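Local coordinates for protein cytokinin riboside 5'-monophosphate phosphoribohydrolase (Corynebacterium glutamicum, PDB 5ITS) that belongs to the LOG-like phosphoribohydrolase family and has a Rossmann-like parallel alpha/beta fold, at residues A7-R12 with A184-T189; D44-G49 with R101-L106. All coordinates share one frame; numbering follows the deposited sequence.

Contact 1. Residues A7-R12 with A184-T189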
loop_
_atom_site.group_PDB
_atom_site.type_symbol
_atom_site.label_atom_id
_atom_site.label_comp_id
_atom_site.label_asym_id
_atom_site.label_seq_id
_atom_site.Cartn_x
_atom_site.Cartn_y
_atom_site.Cartn_z
ATOM N N ALA B 7 -12.658 11.954 20.345
ATOM C CA ALA B 7 -11.818 11.829 19.180
ATOM C C ALA B 7 -11.329 13.246 18.938
ATOM O O ALA B 7 -12.092 14.213 19.145
ATOM C CB ALA B 7 -12.601 11.334 17.978
ATOM N N PRO B 8 -10.070 13.372 18.522
ATOM C CA PRO B 8 -9.624 14.651 18.008
ATOM C C PRO B 8 -10.556 15.096 16.872
ATOM O O PRO B 8 -11.228 14.272 16.185
ATOM C CB PRO B 8 -8.200 14.374 17.473
ATOM C CG PRO B 8 -7.846 12.984 17.904
ATOM C CD PRO B 8 -9.164 12.270 18.177
ATOM N N THR B 9 -10.658 16.393 16.693
ATOM C CA THR B 9 -11.631 16.862 15.756
ATOM C C THR B 9 -10.847 17.037 14.461
ATOM O O THR B 9 -9.666 17.430 14.514
ATOM C CB THR B 9 -12.303 18.140 16.281
ATOM O OG1 THR B 9 -11.329 19.178 16.372
ATOM C CG2 THR B 9 -12.928 17.913 17.678
ATOM N N LEU B 10 -11.473 16.705 13.325
ATOM C CA LEU B 10 -10.781 16.766 12.039
ATOM C C LEU B 10 -10.594 18.180 11.552
ATOM O O LEU B 10 -11.532 18.838 11.204
ATOM C CB LEU B 10 -11.530 16.007 10.954
ATOM C CG LEU B 10 -11.956 14.587 11.286
ATOM C CD1 LEU B 10 -12.754 14.005 10.143
ATOM C CD2 LEU B 10 -10.761 13.724 11.628
ATOM N N GLN B 11 -9.360 18.632 11.488
ATOM C CA GLN B 11 -9.017 19.934 10.898
ATOM C C GLN B 11 -8.534 19.818 9.452
ATOM O O GLN B 11 -8.703 20.748 8.659
ATOM C CB GLN B 11 -7.869 20.556 11.677
ATOM C CG GLN B 11 -8.095 20.681 13.167
ATOM C CD GLN B 11 -8.196 22.122 13.521
ATOM O OE1 GLN B 11 -7.258 22.692 14.082
ATOM N NE2 GLN B 11 -9.294 22.757 13.106
ATOM N N ARG B 12 -7.847 18.719 9.152
ATOM C CA ARG B 12 -7.383 18.441 7.822
ATOM C C ARG B 12 -7.705 17.018 7.429
ATOM O O ARG B 12 -7.803 16.115 8.299
ATOM C CB ARG B 12 -5.887 18.715 7.733
ATOM C CG ARG B 12 -5.595 20.138 8.149
ATOM C CD ARG B 12 -4.275 20.705 7.685
ATOM N NE ARG B 12 -3.310 20.740 8.770
ATOM C CZ ARG B 12 -2.390 21.693 8.951
ATOM N NH1 ARG B 12 -2.287 22.734 8.124
ATOM N NH2 ARG B 12 -1.555 21.602 9.975
ATOM N N ALA B 184 -18.897 9.965 9.264
ATOM C CA ALA B 184 -18.315 8.781 9.861
ATOM C C ALA B 184 -16.873 9.033 10.244
ATOM O O ALA B 184 -16.403 8.474 11.235
ATOM C CB ALA B 184 -18.417 7.589 8.939
ATOM N N MET B 185 -16.162 9.870 9.505
ATOM C CA MET B 185 -14.791 10.126 9.908
ATOM C C MET B 185 -14.712 10.901 11.173
ATOM O O MET B 185 -13.762 10.710 11.926
ATOM C CB MET B 185 -13.958 10.846 8.842
ATOM C CG MET B 185 -13.547 9.877 7.788
ATOM S SD MET B 185 -12.936 10.680 6.354
ATOM C CE MET B 185 -11.258 11.027 6.852
ATOM N N GLN B 186 -15.683 11.780 11.411
ATOM C CA GLN B 186 -15.596 12.639 12.581
ATOM C C GLN B 186 -15.975 11.880 13.829
ATOM O O GLN B 186 -15.372 12.061 14.880
ATOM C CB GLN B 186 -16.428 13.911 12.456
ATOM C CG GLN B 186 -16.226 14.866 13.655
ATOM C CD GLN B 186 -14.757 15.026 14.148
ATOM O OE1 GLN B 186 -14.057 15.983 13.779
ATOM N NE2 GLN B 186 -14.295 14.088 14.993
ATOM N N THR B 187 -16.947 11.002 13.708
ATOM C CA THR B 187 -17.362 10.231 14.851
ATOM C C THR B 187 -16.579 8.931 15.005
ATOM O O THR B 187 -16.893 8.130 15.866
ATOM C CB THR B 187 -18.839 9.891 14.735
ATOM O OG1 THR B 187 -18.998 9.038 13.621
ATOM C CG2 THR B 187 -19.658 11.140 14.508
ATOM N N TRP B 188 -15.571 8.691 14.181
ATOM C CA TRP B 188 -14.858 7.406 14.247
ATOM C C TRP B 188 -13.945 7.348 15.468
ATOM O O TRP B 188 -13.254 8.326 15.780
ATOM C CB TRP B 188 -14.001 7.227 13.009
ATOM C CG TRP B 188 -13.401 5.871 12.842
ATOM C CD1 TRP B 188 -14.001 4.763 12.278
ATOM C CD2 TRP B 188 -12.085 5.482 13.186
ATOM N NE1 TRP B 188 -13.132 3.726 12.263
ATOM C CE2 TRP B 188 -11.943 4.132 12.809
ATOM C CE3 TRP B 188 -11.006 6.145 13.771
ATOM C CZ2 TRP B 188 -10.776 3.427 12.998
ATOM C CZ3 TRP B 188 -9.860 5.458 13.973
ATOM C CH2 TRP B 188 -9.745 4.099 13.585
ATOM N N THR B 189 -13.956 6.204 16.148
ATOM C CA THR B 189 -12.955 5.875 17.173
ATOM C C THR B 189 -12.351 4.523 16.838
ATOM O O THR B 189 -13.022 3.660 16.258
ATOM C CB THR B 189 -13.549 5.805 18.585
ATOM O OG1 THR B 189 -14.828 5.153 18.529
ATOM C CG2 THR B 189 -13.734 7.212 19.138
#
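Q186 reaches over from the last turn of helix 178-186 and pairs its side-chain amide with the backbone around T9, joining regions near the two ends of the chain in a Rossmann-like parallel alpha/beta fold: the N-terminal loop before strand 12-16 and the C-terminal helix. The amide makes one bond with each of its ends. L10 N donates to Q186 OE1 at 2.7 Å. Q186 NE2 donates in turn to P8 O at 3.3 Å, a longer bond but almost perfectly straight at the hydrogen. P8 O lies in the plane of the amide, whereas Q186 NE2 sits 28° off the plane of the P8 carbonyl. Between them the two bonds bracket T9, whose CA is 3.3 Å from Q186 OE1, and fix how the amide group is turned. The Q186 chain gets there by bending at chi2 (42°), after CG has left anti to the backbone N.

Beside these two bonds, L10 makes the apolar contact. Its side chain slides past that of Q186 in the opposite direction, and L10 CD1 meets M185 CB at 3.6 Å, the two side chains crossing at about a right angle. M185 itself rests on I173 of strand 173-175, as does W188, while L10 also touches D108. Beyond the helix, A7 points its methyl toward the chain leaving it: A7 CB lies 3.8 Å from W188 O.

Contact 2. Residues D44-G49 with R101-L106; sequences DLVYGG and RRMAEL
M103 lays its thioether over the backbone where strand 44-47 runs out, its methyl against the Y47-G48 peptide: M103 CE is 3.5 Å from Y47 C, and M103 SD is 3.9 Å from G48 CA. A bend at chi3 (63°) turns the methyl onto the strand. One residue before Y47, V46 points toward the helix. Both its methyls rest on one carbon, V46 CG2 at 3.9 Å and V46 CG1 at 4.0 Å from L106 CB. This is helix-on-sheet packing in a Rossmann-like alpha/beta fold, helix 96-106 running nearly antiparallel to strand 44-47 with the segment axes 8.4 Å apart. No hydrogen bond links the two segments; the M103 carbonyl is instead bonded to T14 OG1, and V72 of the next strand, 69-74, touches both M103 and L106.

The Y47 side chain starts out away from helix 96-106 and packs on M55 and A59 of helix 53-64, with its hydroxyl bonded to G50 O. G49 N sits over the centre of one face of that ring. Along the helix, E105 is gripped by two arginines, R101 NH1 meeting E105 OE2 on its syn side and R102 NH2 meeting E105 OE1 at 2.7 Å, while R102 NH1 also pairs with E91.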
loop_
_atom_site.group_PDB
_atom_site.type_symbol
_atom_site.label_atom_id
_atom_site.label_comp_id
_atom_site.label_asym_id
_atom_site.label_seq_id
_atom_site.Cartn_x
_atom_site.Cartn_y
_atom_site.Cartn_z
ATOM N N ASP B 44 -9.795 21.302 6.062
ATOM C CA ASP B 44 -8.915 21.660 4.939
ATOM C C ASP B 44 -8.251 20.419 4.301
ATOM O O ASP B 44 -8.404 19.290 4.798
ATOM C CB ASP B 44 -7.812 22.633 5.401
ATOM C CG ASP B 44 -8.339 24.067 5.676
ATOM O OD1 ASP B 44 -9.179 24.608 4.873
ATOM O OD2 ASP B 44 -7.879 24.636 6.700
ATOM N N LEU B 45 -7.490 20.638 3.224
ATOM C CA LEU B 45 -6.935 19.541 2.464
ATOM C C LEU B 45 -5.454 19.411 2.594
ATOM O O LEU B 45 -4.727 20.417 2.435
ATOM C CB LEU B 45 -7.237 19.702 0.976
ATOM C CG LEU B 45 -6.528 18.689 0.045
ATOM C CD1 LEU B 45 -7.312 17.406 -0.087
ATOM C CD2 LEU B 45 -6.256 19.282 -1.338
ATOM N N VAL B 46 -5.013 18.158 2.807
ATOM C CA VAL B 46 -3.623 17.771 2.587
ATOM C C VAL B 46 -3.610 16.763 1.435
ATOM O O VAL B 46 -4.437 15.900 1.411
ATOM C CB VAL B 46 -3.044 17.087 3.844
ATOM C CG1 VAL B 46 -1.589 16.623 3.595
ATOM C CG2 VAL B 46 -3.193 17.988 5.080
ATOM N N TYR B 47 -2.664 16.827 0.518
ATOM C CA TYR B 47 -2.640 15.923 -0.628
ATOM C C TYR B 47 -1.235 16.010 -1.249
ATOM O O TYR B 47 -0.348 16.682 -0.705
ATOM C CB TYR B 47 -3.740 16.292 -1.636
ATOM C CG TYR B 47 -3.339 17.358 -2.629
ATOM C CD1 TYR B 47 -2.807 18.582 -2.191
ATOM C CD2 TYR B 47 -3.445 17.138 -4.009
ATOM C CE1 TYR B 47 -2.420 19.550 -3.098
ATOM C CE2 TYR B 47 -3.052 18.115 -4.935
ATOM C CZ TYR B 47 -2.555 19.307 -4.464
ATOM O OH TYR B 47 -2.135 20.259 -5.322
ATOM N N GLY B 48 -1.020 15.314 -2.359
ATOM C CA GLY B 48 0.317 15.141 -2.913
ATOM C C GLY B 48 0.835 16.272 -3.805
ATOM O O GLY B 48 1.868 16.137 -4.430
ATOM N N GLY B 49 0.118 17.377 -3.905
ATOM C CA GLY B 49 0.666 18.618 -4.524
ATOM C C GLY B 49 0.589 18.791 -6.047
ATOM O O GLY B 49 1.224 19.696 -6.606
ATOM N N ARG B 101 5.195 10.116 4.682
ATOM C CA ARG B 101 5.255 10.271 6.148
ATOM C C ARG B 101 4.658 11.594 6.504
ATOM O O ARG B 101 3.882 11.677 7.443
ATOM C CB ARG B 101 6.676 10.148 6.752
ATOM C CG ARG B 101 6.685 10.413 8.277
ATOM C CD ARG B 101 7.993 10.251 9.043
ATOM N NE ARG B 101 9.132 10.832 8.343
ATOM C CZ ARG B 101 9.498 12.101 8.376
ATOM N NH1 ARG B 101 8.835 12.979 9.104
ATOM N NH2 ARG B 101 10.561 12.495 7.680
ATOM N N ARG B 102 4.986 12.623 5.730
ATOM C CA ARG B 102 4.532 13.981 6.025
ATOM C C ARG B 102 3.062 14.165 5.718
ATOM O O ARG B 102 2.368 14.833 6.449
ATOM C CB ARG B 102 5.372 14.989 5.270
ATOM C CG ARG B 102 6.836 15.057 5.738
ATOM C CD ARG B 102 7.059 15.871 7.027
ATOM N NE ARG B 102 6.435 17.188 6.923
ATOM C CZ ARG B 102 5.533 17.681 7.760
ATOM N NH1 ARG B 102 5.000 18.864 7.513
ATOM N NH2 ARG B 102 5.146 17.008 8.834
ATOM N N MET B 103 2.554 13.529 4.675
ATOM C CA MET B 103 1.154 13.636 4.418
ATOM C C MET B 103 0.378 12.962 5.569
ATOM O O MET B 103 -0.789 13.285 5.833
ATOM C CB MET B 103 0.808 12.986 3.074
ATOM C CG MET B 103 1.252 13.762 1.841
ATOM S SD MET B 103 0.830 12.921 0.289
ATOM C CE MET B 103 -0.942 12.915 0.394
ATOM N N ALA B 104 0.987 11.992 6.233
ATOM C CA ALA B 104 0.256 11.260 7.237
ATOM C C ALA B 104 0.273 11.969 8.605
ATOM O O ALA B 104 -0.696 11.861 9.371
ATOM C CB ALA B 104 0.793 9.857 7.345
ATOM N N GLU B 105 1.372 12.668 8.900
ATOM C CA GLU B 105 1.503 13.536 10.089
ATOM C C GLU B 105 0.564 14.749 10.004
ATOM O O GLU B 105 -0.161 15.065 10.951
ATOM C CB GLU B 105 2.940 14.037 10.213
ATOM C CG GLU B 105 3.971 12.933 10.527
ATOM C CD GLU B 105 5.426 13.378 10.346
ATOM O OE1 GLU B 105 5.640 14.538 9.932
ATOM O OE2 GLU B 105 6.363 12.584 10.630
ATOM N N LEU B 106 0.539 15.395 8.843
ATOM C CA LEU B 106 -0.383 16.519 8.594
ATOM C C LEU B 106 -1.835 16.190 8.608
ATOM O O LEU B 106 -2.615 16.996 8.972
ATOM C CB LEU B 106 -0.087 17.147 7.240
ATOM C CG LEU B 106 1.273 17.856 7.207
ATOM C CD1 LEU B 106 1.687 18.135 5.780
ATOM C CD2 LEU B 106 1.211 19.148 8.010
#

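From the N terminus, the chain passes through 7-12 into strand 12-16, then reaches the neighbouring strand 44-47 by way of helix 26-40. Contact 2 closes a loop of 51 residues when helix 96-106 returns to pack on that strand. The chain goes on through the strands of the other half of the sheet to helix 178-186, whose end meets 7-12 in contact 1, so contact 2 is nested inside the larger loop that contact 1 closes. The contact centres lie about 16 Å apart, yet they touch: Q11 O is 2.9 Å from D44 N, a probable hydrogen bond, and R12 CB packs on V46 CG2. Contact 1 ties regions near the chain ends; contact 2 joins helix to sheet.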